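Local coordinates for Rod shape-determining protein (MreC) (Helicobacter pylori, PDB 5LP5) that forms a complex with penicillin-binding protein 2 and, as a rod shape-determining protein, is thought to guide cell-wall synthesis during rod-shaped growth, at residues Y95-M100 and H240-D245; V112-I117 and G143-F148; L178-I183 and A225-A230; D193-S198 and G211-I216; N123-L128 and I135-L140. One frame throughout, in Å; residues are numbered along the deposited sequence.

Contact 1: residues Y95-M100 and H240-D245; sequences YTPTFM and HVFLSD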
# COMPACT_ATOMS: atom_id res chain seq x y z
N TYR C 95 27.93 14.95 -22.12
CA TYR C 95 28.26 13.70 -22.76
C TYR C 95 29.71 13.78 -23.22
O TYR C 95 30.07 14.71 -23.91
CB TYR C 95 27.34 13.49 -23.95
CG TYR C 95 25.97 13.00 -23.58
CD1 TYR C 95 25.81 11.71 -23.15
CD2 TYR C 95 24.84 13.82 -23.66
CE1 TYR C 95 24.54 11.22 -22.80
CE2 TYR C 95 23.59 13.35 -23.31
CZ TYR C 95 23.44 12.05 -22.88
OH TYR C 95 22.22 11.52 -22.54
N THR C 96 30.52 12.80 -22.82
CA THR C 96 31.92 12.73 -23.25
C THR C 96 32.17 11.39 -23.87
O THR C 96 31.75 10.39 -23.33
CB THR C 96 32.88 12.91 -22.07
OG1 THR C 96 32.43 13.98 -21.26
CG2 THR C 96 34.25 13.23 -22.53
N PRO C 97 32.85 11.35 -25.02
CA PRO C 97 33.05 10.06 -25.65
C PRO C 97 34.08 9.19 -24.93
O PRO C 97 34.93 9.69 -24.21
CB PRO C 97 33.51 10.45 -27.06
CG PRO C 97 34.11 11.80 -26.94
CD PRO C 97 33.35 12.46 -25.85
N THR C 98 33.95 7.89 -25.12
CA THR C 98 34.77 6.91 -24.43
C THR C 98 34.72 5.69 -25.30
O THR C 98 33.79 5.57 -26.15
CB THR C 98 34.22 6.57 -23.00
OG1 THR C 98 35.08 5.61 -22.34
CG2 THR C 98 32.79 6.01 -23.05
N PHE C 99 35.68 4.79 -25.11
CA PHE C 99 35.61 3.55 -25.84
C PHE C 99 36.18 2.42 -25.04
O PHE C 99 36.97 2.65 -24.15
CB PHE C 99 36.33 3.69 -27.19
CG PHE C 99 37.76 4.09 -27.08
CD1 PHE C 99 38.73 3.12 -27.17
CD2 PHE C 99 38.14 5.42 -26.86
CE1 PHE C 99 40.08 3.44 -27.09
CE2 PHE C 99 39.49 5.74 -26.76
CZ PHE C 99 40.46 4.76 -26.89
N MET C 100 35.75 1.21 -25.38
CA MET C 100 36.19 0.03 -24.66
C MET C 100 37.51 -0.47 -25.24
O MET C 100 37.71 -0.48 -26.43
CB MET C 100 35.11 -1.05 -24.60
CG MET C 100 34.94 -1.89 -25.85
SD MET C 100 33.56 -3.04 -25.67
CE MET C 100 34.37 -4.42 -24.86
N HIS C 240 31.08 3.74 -30.49
CA HIS C 240 30.42 5.06 -30.49
C HIS C 240 29.74 5.38 -29.17
O HIS C 240 28.57 5.78 -29.16
CB HIS C 240 29.42 5.18 -31.64
CG HIS C 240 30.04 5.05 -33.00
ND1 HIS C 240 31.04 5.90 -33.46
CD2 HIS C 240 29.78 4.20 -34.02
CE1 HIS C 240 31.38 5.55 -34.68
NE2 HIS C 240 30.63 4.53 -35.05
N VAL C 241 30.47 5.20 -28.06
CA VAL C 241 29.91 5.25 -26.72
C VAL C 241 30.23 6.56 -26.03
O VAL C 241 31.37 7.02 -26.09
CB VAL C 241 30.40 4.09 -25.85
CG1 VAL C 241 29.88 4.22 -24.42
CG2 VAL C 241 30.00 2.76 -26.46
N PHE C 242 29.22 7.14 -25.38
CA PHE C 242 29.35 8.40 -24.66
C PHE C 242 29.07 8.20 -23.16
O PHE C 242 28.14 7.50 -22.78
CB PHE C 242 28.36 9.41 -25.23
CG PHE C 242 28.69 9.85 -26.62
CD1 PHE C 242 29.48 10.97 -26.84
CD2 PHE C 242 28.17 9.20 -27.72
CE1 PHE C 242 29.77 11.39 -28.12
CE2 PHE C 242 28.46 9.61 -29.01
CZ PHE C 242 29.27 10.71 -29.21
N LEU C 243 29.85 8.87 -22.32
CA LEU C 243 29.67 8.83 -20.87
C LEU C 243 28.78 9.95 -20.42
O LEU C 243 28.97 11.11 -20.80
CB LEU C 243 31.03 8.99 -20.19
CG LEU C 243 31.09 8.75 -18.69
CD1 LEU C 243 31.10 7.27 -18.35
CD2 LEU C 243 32.40 9.33 -18.16
N SER C 244 27.81 9.63 -19.58
CA SER C 244 26.85 10.63 -19.11
C SER C 244 27.20 11.19 -17.75
O SER C 244 27.05 10.49 -16.76
CB SER C 244 25.45 10.03 -19.05
OG SER C 244 24.59 10.94 -18.39
N ASP C 245 27.63 12.46 -17.71
CA ASP C 245 28.05 13.14 -16.48
C ASP C 245 27.02 14.20 -16.09
O ASP C 245 27.00 15.29 -16.68
CB ASP C 245 29.44 13.77 -16.70
CG ASP C 245 30.03 14.39 -15.40
OD1 ASP C 245 29.35 14.53 -14.40
OD2 ASP C 245 31.20 14.76 -15.35
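Thr-96 and Leu-243 form a hydrogen-bonded pair at the middle of this antiparallel contact between strand 93-103 and strand 241-246. The N-H of Leu-243 points almost straight at Thr-96 O, with a Leu-243 N to Thr-96 O distance of 2.6 Å. The return bond, from Thr-96 N to Leu-243 O, measures 3.1 Å and arrives in the carbonyl plane on a lone pair. Thr-98 N also donates to Val-241 O, where the pairing is looser. The tightly packed side carries Thr-98, Val-241 and Leu-243, all buried. OG1 of Thr-98 stands opposite its own backbone N (chi1 -179°), leaving the methyl CG2 to meet Val-241 CG1 at 3.7 Å. Leu-243 continues this apolar layer onto Leu-120, Tyr-126, Leu-128 and Ala-138. The other face, with Tyr-95, Pro-97 and Phe-242, is much more open to solvent. Here Tyr-95 and Phe-242 cross at about a right angle, and Tyr-95 CD1 comes no nearer than 4.0 Å to Phe-242 CB. Pro-97 CB rests 4.0 Å from Phe-242 CE1, while Ser-244, buried beside the Tyr-95 ring, bonds through OG to Ile-203 O. Pairing the first strand with the last in this way closes a six-stranded antiparallel barrel, consistent with the double-barrel architecture of the chymotrypsin-like clan.

Contact 2: residues V112-I117 and G143-F148; sequences VSLNPI and GRLNGF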
# COMPACT_ATOMS: atom_id res chain seq x y z
N VAL C 112 33.08 -4.29 -19.12
CA VAL C 112 34.15 -3.83 -20.01
C VAL C 112 35.10 -2.83 -19.38
O VAL C 112 34.72 -2.05 -18.50
CB VAL C 112 33.57 -3.21 -21.30
CG1 VAL C 112 32.70 -4.22 -22.02
CG2 VAL C 112 32.78 -1.94 -20.99
N SER C 113 36.33 -2.84 -19.87
CA SER C 113 37.33 -1.85 -19.49
C SER C 113 37.28 -0.69 -20.48
O SER C 113 37.32 -0.90 -21.69
CB SER C 113 38.75 -2.45 -19.52
OG SER C 113 39.04 -3.25 -18.39
N LEU C 114 37.20 0.53 -19.95
CA LEU C 114 37.09 1.73 -20.75
C LEU C 114 38.35 2.56 -20.69
O LEU C 114 39.04 2.61 -19.69
CB LEU C 114 35.94 2.58 -20.24
CG LEU C 114 34.56 1.94 -20.36
CD1 LEU C 114 33.56 2.74 -19.56
CD2 LEU C 114 34.12 1.86 -21.80
N ASN C 115 38.63 3.25 -21.77
CA ASN C 115 39.78 4.10 -21.80
C ASN C 115 39.59 5.25 -20.83
O ASN C 115 38.53 5.91 -20.85
CB ASN C 115 39.97 4.66 -23.19
CG ASN C 115 41.38 5.13 -23.41
OD1 ASN C 115 42.33 4.43 -23.06
ND2 ASN C 115 41.53 6.34 -23.95
N PRO C 116 40.59 5.52 -19.97
CA PRO C 116 40.52 6.59 -18.97
C PRO C 116 40.03 7.91 -19.53
O PRO C 116 40.30 8.23 -20.69
CB PRO C 116 41.98 6.75 -18.53
CG PRO C 116 42.59 5.42 -18.74
CD PRO C 116 41.85 4.76 -19.86
N ILE C 117 39.32 8.67 -18.70
CA ILE C 117 38.83 9.99 -19.07
C ILE C 117 39.26 11.00 -18.01
O ILE C 117 39.07 10.78 -16.82
CB ILE C 117 37.29 10.01 -19.21
CG1 ILE C 117 36.85 9.24 -20.46
CG2 ILE C 117 36.76 11.45 -19.21
CD1 ILE C 117 35.36 9.30 -20.72
N GLY C 143 41.63 4.04 -10.20
CA GLY C 143 42.26 4.45 -11.44
C GLY C 143 41.81 3.75 -12.71
O GLY C 143 42.32 4.06 -13.77
N ARG C 144 40.86 2.82 -12.60
CA ARG C 144 40.33 2.08 -13.77
C ARG C 144 38.87 2.40 -14.05
O ARG C 144 38.03 2.38 -13.16
CB ARG C 144 40.46 0.58 -13.55
CG ARG C 144 41.88 0.15 -13.27
CD ARG C 144 42.03 -1.33 -13.07
NE ARG C 144 43.45 -1.65 -12.96
CZ ARG C 144 44.27 -1.84 -14.00
NH1 ARG C 144 43.82 -1.75 -15.25
NH2 ARG C 144 45.55 -2.13 -13.79
N LEU C 145 38.57 2.68 -15.30
CA LEU C 145 37.21 3.07 -15.65
C LEU C 145 36.45 1.84 -16.14
O LEU C 145 36.73 1.31 -17.22
CB LEU C 145 37.23 4.17 -16.70
CG LEU C 145 35.88 4.78 -17.03
CD1 LEU C 145 35.17 5.28 -15.79
CD2 LEU C 145 36.07 5.89 -18.06
N ASN C 146 35.53 1.37 -15.32
CA ASN C 146 34.84 0.12 -15.61
C ASN C 146 33.40 0.35 -16.04
O ASN C 146 32.65 1.08 -15.39
CB ASN C 146 34.84 -0.76 -14.38
CG ASN C 146 36.22 -1.19 -13.97
OD1 ASN C 146 37.08 -1.45 -14.82
ND2 ASN C 146 36.43 -1.28 -12.65
N GLY C 147 33.03 -0.31 -17.13
CA GLY C 147 31.65 -0.27 -17.62
C GLY C 147 30.89 -1.52 -17.23
O GLY C 147 31.32 -2.64 -17.55
N PHE C 148 29.79 -1.35 -16.51
CA PHE C 148 28.91 -2.45 -16.17
C PHE C 148 27.63 -2.30 -16.96
O PHE C 148 26.81 -1.43 -16.68
CB PHE C 148 28.63 -2.49 -14.67
CG PHE C 148 29.88 -2.48 -13.85
CD1 PHE C 148 30.68 -3.60 -13.77
CD2 PHE C 148 30.27 -1.33 -13.20
CE1 PHE C 148 31.86 -3.58 -13.04
CE2 PHE C 148 31.44 -1.31 -12.46
CZ PHE C 148 32.24 -2.44 -12.38
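Leu-114 and Leu-145 carry the apolar heart of this contact, side by side on the same face of two antiparallel strands. Leu-114 CB lies 3.9 Å from Leu-145 CG, and the Leu-114 tip closes in as well, its CD1 being 4.0 Å from that same CG. Leu-145 has its CG opposite the backbone N (chi1 -173°), which carries CD2 along the neighbouring chain to within 3.7 Å of Asn-115 O. Ile-117 reaches the same methyl more loosely, with CG1 at 4.2 Å from Leu-145 CD2. Farther along this face, Val-112 CG2 settles over the bare backbone of Gly-147, 3.9 Å from its CA. These groups are set in place by the main chain: Val-112 and Gly-147 exchange a pair of bonds, 2.9 Å from Val-112 N to Gly-147 O and 2.8 Å from Gly-147 N to Val-112 O. Leu-114 N adds a third, to Leu-145 O. On the reverse face Ser-113 and Asn-146 stand next to each other, partly exposed. In the next shell, Leu-114 packs on Ala-138 and Leu-145 on Leu-120. Strand 93-103 bonds to the far edge of 112-117, and strand 134-141 to that of 143-148. The two strands are thus adjacent staves of a closed antiparallel beta barrel, with the leucine pair turned inward and Ser-113 and Asn-146 on the outer face.

Contact 3: residues L178-I183 and A225-A230; sequences LVVDFI and AVLKNA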
# COMPACT_ATOMS: atom_id res chain seq x y z
N LEU C 178 16.63 -7.71 -19.32
CA LEU C 178 16.57 -6.41 -18.68
C LEU C 178 15.20 -6.22 -18.07
O LEU C 178 14.21 -6.38 -18.73
CB LEU C 178 16.88 -5.30 -19.70
CG LEU C 178 17.20 -3.96 -19.05
CD1 LEU C 178 18.45 -4.11 -18.20
CD2 LEU C 178 17.44 -2.90 -20.10
N VAL C 179 15.15 -5.86 -16.80
CA VAL C 179 13.87 -5.77 -16.08
C VAL C 179 13.72 -4.41 -15.42
O VAL C 179 14.69 -3.84 -14.94
CB VAL C 179 13.82 -6.85 -14.98
CG1 VAL C 179 12.58 -6.65 -14.11
CG2 VAL C 179 13.91 -8.25 -15.60
N VAL C 180 12.50 -3.88 -15.43
CA VAL C 180 12.17 -2.75 -14.56
C VAL C 180 11.47 -3.29 -13.32
O VAL C 180 10.43 -3.94 -13.40
CB VAL C 180 11.26 -1.71 -15.24
CG1 VAL C 180 10.96 -0.57 -14.29
CG2 VAL C 180 11.89 -1.19 -16.52
N ASP C 181 12.04 -2.99 -12.18
CA ASP C 181 11.56 -3.51 -10.90
C ASP C 181 10.92 -2.40 -10.08
O ASP C 181 11.12 -1.21 -10.36
CB ASP C 181 12.76 -4.10 -10.14
CG ASP C 181 12.77 -5.60 -10.15
OD1 ASP C 181 11.67 -6.16 -9.92
OD2 ASP C 181 13.86 -6.20 -10.38
N PHE C 182 10.15 -2.82 -9.08
CA PHE C 182 9.62 -1.95 -8.03
C PHE C 182 8.60 -0.90 -8.45
O PHE C 182 8.56 0.20 -7.93
CB PHE C 182 10.76 -1.31 -7.23
CG PHE C 182 11.84 -2.28 -6.82
CD1 PHE C 182 11.53 -3.50 -6.23
CD2 PHE C 182 13.16 -1.99 -7.12
CE1 PHE C 182 12.53 -4.39 -5.89
CE2 PHE C 182 14.18 -2.86 -6.75
CZ PHE C 182 13.87 -4.06 -6.13
N ILE C 183 7.72 -1.29 -9.35
CA ILE C 183 6.64 -0.44 -9.85
C ILE C 183 5.39 -0.57 -8.98
O ILE C 183 5.02 -1.68 -8.56
CB ILE C 183 6.25 -0.89 -11.26
CG1 ILE C 183 7.49 -0.97 -12.16
CG2 ILE C 183 5.21 0.01 -11.87
CD1 ILE C 183 7.28 -1.76 -13.45
N ALA C 225 8.48 -5.24 -14.89
CA ALA C 225 8.28 -5.23 -16.32
C ALA C 225 9.52 -5.73 -16.99
O ALA C 225 10.60 -5.19 -16.79
CB ALA C 225 7.96 -3.82 -16.82
N VAL C 226 9.37 -6.77 -17.79
CA VAL C 226 10.48 -7.29 -18.56
C VAL C 226 10.51 -6.55 -19.87
O VAL C 226 9.46 -6.37 -20.49
CB VAL C 226 10.31 -8.79 -18.85
CG1 VAL C 226 11.50 -9.32 -19.66
CG2 VAL C 226 10.16 -9.55 -17.54
N LEU C 227 11.69 -6.13 -20.30
CA LEU C 227 11.81 -5.29 -21.50
C LEU C 227 12.20 -6.08 -22.71
O LEU C 227 12.81 -7.11 -22.60
CB LEU C 227 12.86 -4.19 -21.30
CG LEU C 227 12.65 -3.33 -20.07
CD1 LEU C 227 13.62 -2.17 -20.09
CD2 LEU C 227 11.24 -2.78 -20.01
N LYS C 228 11.85 -5.55 -23.88
CA LYS C 228 12.36 -6.03 -25.14
C LYS C 228 12.92 -4.81 -25.89
O LYS C 228 12.73 -3.68 -25.45
CB LYS C 228 11.24 -6.70 -25.93
CG LYS C 228 10.08 -5.78 -26.29
CD LYS C 228 8.97 -6.47 -27.05
CE LYS C 228 7.66 -5.68 -26.94
NZ LYS C 228 6.49 -6.31 -27.64
N ASN C 229 13.64 -5.03 -27.00
CA ASN C 229 14.28 -3.95 -27.72
C ASN C 229 15.23 -3.11 -26.86
O ASN C 229 15.48 -1.94 -27.17
CB ASN C 229 13.25 -3.01 -28.32
CG ASN C 229 12.53 -3.60 -29.48
OD1 ASN C 229 13.18 -3.98 -30.46
ND2 ASN C 229 11.20 -3.72 -29.38
N ALA C 230 15.75 -3.70 -25.78
CA ALA C 230 16.76 -3.02 -24.98
C ALA C 230 18.11 -3.56 -25.40
O ALA C 230 18.19 -4.67 -25.94
CB ALA C 230 16.54 -3.25 -23.50
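Ala-225 O accepts the N-H of Val-180 at 2.7 Å from Val-180 N, a nearly straight bond lying in the carbonyl plane. The same oxygen is also approached by a CA-H group, that of Val-179, with 3.4 Å between Val-179 CA and Ala-225 O. Ala-225 N answers with a bond of 2.8 Å to Val-180 O, making these two residues a hydrogen-bonded antiparallel pair. A third bond, 3.0 Å from Leu-227 N to Leu-178 O, comes in nearly along the C=O axis. On one face Leu-227 lies between Leu-178 and Val-180: its CD1 is 3.9 Å from Leu-178 CD2, and its CD2 is 3.9 Å from Val-180 CG2. Leu-227 holds CG beside its backbone N, opposite the carbonyl carbon (chi1 -54°), which turns both methyls toward strand 178-183. Leu-178 CD2 also meets Ala-230 CB at 3.5 Å, bringing the loop after the second strand into the same apolar cluster. At the other end Ile-183 stretches back over the pairing, and its CD1 sits 4.0 Å from Ala-225 CB. Ile-170, Val-159 and Ile-161 of neighbouring strands also pack on Val-180. Val-179 and Val-226 face the reverse side. Near the end of strand 178-183, Phe-182 packs on Phe-169 and Tyr-222 and also meets penicillin-binding protein 2, its O hydrogen-bonded to Tyr-127 OH of that chain. The whole is typical of a six-stranded antiparallel barrel, hydrophobic within, a strand of which here also contacts the partner protein.

Contact 4: residues D193-S198 and G211-I216; sequences DQVLTS and GEVSSI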
# COMPACT_ATOMS: atom_id res chain seq x y z
N ASP C 193 4.73 -0.17 -24.30
CA ASP C 193 5.08 1.12 -23.73
C ASP C 193 6.59 1.38 -23.78
O ASP C 193 7.36 0.54 -23.32
CB ASP C 193 4.68 1.19 -22.23
CG ASP C 193 3.30 1.75 -22.01
OD1 ASP C 193 3.00 2.77 -22.69
OD2 ASP C 193 2.56 1.22 -21.12
N GLN C 194 6.97 2.56 -24.29
CA GLN C 194 8.31 3.05 -24.19
C GLN C 194 8.81 3.19 -22.74
O GLN C 194 8.08 3.61 -21.84
CB GLN C 194 8.41 4.41 -24.85
CG GLN C 194 8.52 4.35 -26.38
CD GLN C 194 9.42 5.45 -26.90
OE1 GLN C 194 9.50 6.54 -26.32
NE2 GLN C 194 10.13 5.15 -28.00
N VAL C 195 10.08 2.83 -22.56
CA VAL C 195 10.76 2.98 -21.28
C VAL C 195 11.97 3.93 -21.47
O VAL C 195 12.84 3.67 -22.29
CB VAL C 195 11.23 1.62 -20.75
CG1 VAL C 195 12.01 1.77 -19.46
CG2 VAL C 195 10.03 0.73 -20.53
N LEU C 196 12.00 5.01 -20.70
CA LEU C 196 13.03 6.04 -20.83
C LEU C 196 13.73 6.26 -19.50
O LEU C 196 13.14 6.02 -18.45
CB LEU C 196 12.42 7.37 -21.23
CG LEU C 196 11.58 7.34 -22.49
CD1 LEU C 196 10.69 8.58 -22.65
CD2 LEU C 196 12.49 7.10 -23.68
N THR C 197 14.97 6.75 -19.53
CA THR C 197 15.63 7.11 -18.29
C THR C 197 14.83 8.24 -17.62
O THR C 197 14.36 9.16 -18.28
CB THR C 197 17.07 7.57 -18.54
OG1 THR C 197 17.06 8.72 -19.40
CG2 THR C 197 17.88 6.50 -19.19
N SER C 198 14.68 8.16 -16.31
CA SER C 198 13.84 9.13 -15.57
C SER C 198 14.60 10.42 -15.31
O SER C 198 14.02 11.47 -15.14
CB SER C 198 13.41 8.56 -14.22
OG SER C 198 14.42 8.78 -13.26
N GLY C 211 14.07 0.82 -23.61
CA GLY C 211 13.40 -0.35 -24.22
C GLY C 211 11.89 -0.25 -24.19
O GLY C 211 11.35 0.83 -24.04
N GLU C 212 11.22 -1.38 -24.35
CA GLU C 212 9.76 -1.43 -24.38
C GLU C 212 9.26 -2.58 -23.52
O GLU C 212 9.90 -3.62 -23.45
CB GLU C 212 9.25 -1.64 -25.82
CG GLU C 212 9.62 -0.52 -26.78
CD GLU C 212 9.33 -0.79 -28.23
OE1 GLU C 212 8.44 -1.65 -28.53
OE2 GLU C 212 10.00 -0.10 -29.06
N VAL C 213 8.10 -2.40 -22.90
CA VAL C 213 7.58 -3.41 -22.00
C VAL C 213 7.11 -4.62 -22.81
O VAL C 213 6.33 -4.48 -23.73
CB VAL C 213 6.41 -2.86 -21.17
CG1 VAL C 213 5.83 -3.95 -20.26
CG2 VAL C 213 6.89 -1.68 -20.35
N SER C 214 7.61 -5.81 -22.48
CA SER C 214 7.19 -7.01 -23.19
C SER C 214 6.26 -7.88 -22.34
O SER C 214 5.34 -8.49 -22.86
CB SER C 214 8.37 -7.80 -23.71
OG SER C 214 8.73 -8.84 -22.87
N SER C 215 6.48 -7.93 -21.03
CA SER C 215 5.59 -8.68 -20.13
C SER C 215 5.66 -8.05 -18.74
O SER C 215 6.48 -7.17 -18.49
CB SER C 215 5.97 -10.16 -20.05
OG SER C 215 7.19 -10.35 -19.33
N ILE C 216 4.76 -8.48 -17.86
CA ILE C 216 4.56 -7.85 -16.57
C ILE C 216 4.30 -8.89 -15.48
O ILE C 216 3.34 -9.64 -15.58
CB ILE C 216 3.36 -6.89 -16.63
CG1 ILE C 216 3.61 -5.82 -17.72
CG2 ILE C 216 3.14 -6.26 -15.26
CD1 ILE C 216 2.49 -4.84 -17.96
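Strand segments 194-197 and 211-216 run antiparallel, their axes at 135°. Val-195 N donates to Gly-211 O at 2.8 Å, and Val-213 N to Asp-193 O at 3.1 Å; the bond from Gly-211 N to Val-195 O is weak. Both valines hold CG2 beside the backbone N, opposite the carbonyl carbon, and these two methyls meet at 4.0 Å (Val-195 CG2 to Val-213 CG2), the side chains crossing at about a right angle. This beta hairpin joins strand 194-197, which also bonds to the 158-161 side of the closed antiparallel barrel, to strand 209-218. Its valines face the barrel interior, where Ile-161 packs on both and Leu-227 on Val-195. Asp-193 adds its CB to the patch, 4.1 Å from Val-213 CG2, while its OD2 is engaged by Asn-190 N. Gln-194 and Glu-212 belong to the outer, more exposed face; Glu-212 touches the neighbouring strand mainly through CB, 3.8 Å from Asp-193 O, and its extended chain carries the carboxylate onward to Asn-229. Beyond Val-213 the pairing with 193-198 ends, and Ser-214 and Ser-215 both face Val-226 in a classic beta bulge.

Contact 5: residues N123-L128 and I135-L140; sequences NKIYGL and IGIAVL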
# COMPACT_ATOMS: atom_id res chain seq x y z
N ASN C 123 34.16 6.56 -7.83
CA ASN C 123 32.96 5.99 -7.24
C ASN C 123 31.66 6.70 -7.62
O ASN C 123 30.58 6.24 -7.24
CB ASN C 123 33.07 5.90 -5.72
CG ASN C 123 34.30 5.14 -5.29
OD1 ASN C 123 35.20 5.72 -4.70
ND2 ASN C 123 34.35 3.83 -5.63
N LYS C 124 31.73 7.80 -8.36
CA LYS C 124 30.52 8.38 -8.91
C LYS C 124 30.05 7.46 -10.01
O LYS C 124 30.87 6.97 -10.80
CB LYS C 124 30.78 9.76 -9.47
CG LYS C 124 29.49 10.47 -9.87
CD LYS C 124 29.77 11.80 -10.55
CE LYS C 124 28.49 12.39 -11.10
NZ LYS C 124 28.67 13.68 -11.74
N ILE C 125 28.75 7.22 -10.05
CA ILE C 125 28.18 6.35 -11.06
C ILE C 125 27.72 7.14 -12.28
O ILE C 125 26.82 7.98 -12.19
CB ILE C 125 26.96 5.59 -10.51
CG1 ILE C 125 27.35 4.75 -9.31
CG2 ILE C 125 26.35 4.72 -11.59
CD1 ILE C 125 26.17 4.44 -8.41
N TYR C 126 28.34 6.86 -13.42
CA TYR C 126 28.04 7.53 -14.68
C TYR C 126 27.18 6.64 -15.56
O TYR C 126 27.17 5.44 -15.39
CB TYR C 126 29.35 7.87 -15.42
CG TYR C 126 30.24 8.84 -14.68
CD1 TYR C 126 29.98 10.21 -14.70
CD2 TYR C 126 31.32 8.40 -13.93
CE1 TYR C 126 30.78 11.10 -14.00
CE2 TYR C 126 32.13 9.28 -13.24
CZ TYR C 126 31.86 10.64 -13.28
OH TYR C 126 32.63 11.55 -12.60
N GLY C 127 26.45 7.25 -16.48
CA GLY C 127 25.62 6.51 -17.43
C GLY C 127 26.38 6.31 -18.72
O GLY C 127 27.22 7.12 -19.09
N LEU C 128 26.09 5.20 -19.40
CA LEU C 128 26.63 4.90 -20.73
C LEU C 128 25.53 4.89 -21.79
O LEU C 128 24.50 4.25 -21.62
CB LEU C 128 27.38 3.57 -20.74
CG LEU C 128 28.71 3.50 -19.94
CD1 LEU C 128 29.29 2.10 -19.99
CD2 LEU C 128 29.68 4.52 -20.51
N ILE C 135 22.94 1.83 -22.45
CA ILE C 135 23.58 0.49 -22.46
C ILE C 135 24.06 0.02 -21.10
O ILE C 135 24.28 -1.16 -20.91
CB ILE C 135 24.76 0.39 -23.45
CG1 ILE C 135 25.92 1.34 -23.06
CG2 ILE C 135 24.28 0.69 -24.86
CD1 ILE C 135 27.19 1.13 -23.87
N GLY C 136 24.24 0.93 -20.15
CA GLY C 136 24.71 0.54 -18.80
C GLY C 136 25.31 1.70 -18.04
O GLY C 136 24.99 2.85 -18.31
N ILE C 137 26.15 1.40 -17.08
CA ILE C 137 26.77 2.44 -16.27
C ILE C 137 28.26 2.24 -16.18
O ILE C 137 28.78 1.21 -16.57
CB ILE C 137 26.21 2.46 -14.82
CG1 ILE C 137 26.61 1.18 -14.08
CG2 ILE C 137 24.69 2.61 -14.84
CD1 ILE C 137 26.14 1.12 -12.65
N ALA C 138 28.94 3.23 -15.62
CA ALA C 138 30.40 3.22 -15.55
C ALA C 138 30.88 3.80 -14.24
O ALA C 138 30.39 4.84 -13.82
CB ALA C 138 31.00 4.00 -16.73
N VAL C 139 31.85 3.14 -13.63
CA VAL C 139 32.43 3.66 -12.38
C VAL C 139 33.94 3.66 -12.42
O VAL C 139 34.57 2.70 -12.89
CB VAL C 139 32.02 2.81 -11.15
CG1 VAL C 139 32.31 3.60 -9.88
CG2 VAL C 139 30.55 2.42 -11.23
N LEU C 140 34.53 4.74 -11.92
CA LEU C 140 35.98 4.80 -11.75
C LEU C 140 36.33 4.22 -10.40
O LEU C 140 35.80 4.65 -9.39
CB LEU C 140 36.46 6.25 -11.86
CG LEU C 140 37.94 6.50 -11.64
CD1 LEU C 140 38.77 5.83 -12.71
CD2 LEU C 140 38.22 8.01 -11.61
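Ile-137 places CG1 between its backbone N and carbonyl carbon (chi1 67°), whereas Ile-125 keeps CG1 beside the backbone N (chi1 -59°) and offers CG2 instead; Ile-137 CD1 thereby reaches Ile-125 CG2 at 3.8 Å. Ile-135 shares the first of these torsions, and its CG1 comes within 3.5 Å of Leu-128 CB. Leu-128 bends over the opposite strand, its CG 4.0 Å from Ala-138 CB. Five backbone bonds join the strands between these two layers. Tyr-126 N donates in the carbonyl plane to Ala-138 O at 2.9 Å, while the return bond of 2.8 Å from Ala-138 N reaches Tyr-126 O from above its carbonyl plane. Leu-128 N likewise approaches Gly-136 O from above the plane, at 2.8 Å. Ile-135 N to Leu-128 O and Asn-123 N to Leu-140 O secure the two ends. The arrangement is a beta hairpin, strands 125-129 and 134-141, set between strands 241-246 and 144-149 in an antiparallel barrel. Leu-128 and Ala-138 both pack on Leu-243, on the barrel's inner side. Tyr-126 presents a ring edge to Ala-138 O, with Tyr-126 CD2 3.7 Å from Ala-138 O, and Lys-124 CG lies above one face of that ring, toward its rim. The phenol OH is bonded to Glu-121 N, and Lys-124 NZ makes a salt bridge to Asp-245 OD1, so both polar ends are anchored outside the hairpin. On the face of Ile-125, Ile-137 and Val-139 the hairpin meets penicillin-binding protein 2: Ile-125 packs on Lys-136 of that chain, and the other two on its Gln-139.

In the fold
From the N terminus, the chain opens contact 1 at 95-100 and closes it only at 240-245, so the other four all lie within its span. Contact 2 opens next, at 112-117; the hairpin of contact 5 forms and closes before 143-148 completes it. The three share one barrel, with neighbouring strands bonded to each other. The chain then builds the second barrel, where contact 3 opens at 178-183 and encloses the hairpin of contact 4 before closing at 225-230; their centres are 6 Å apart. None of the contacts cross. Contacts 2 and 3 follow in series, about 26 Å apart between centres, while contact 1 returns the chain to the first barrel.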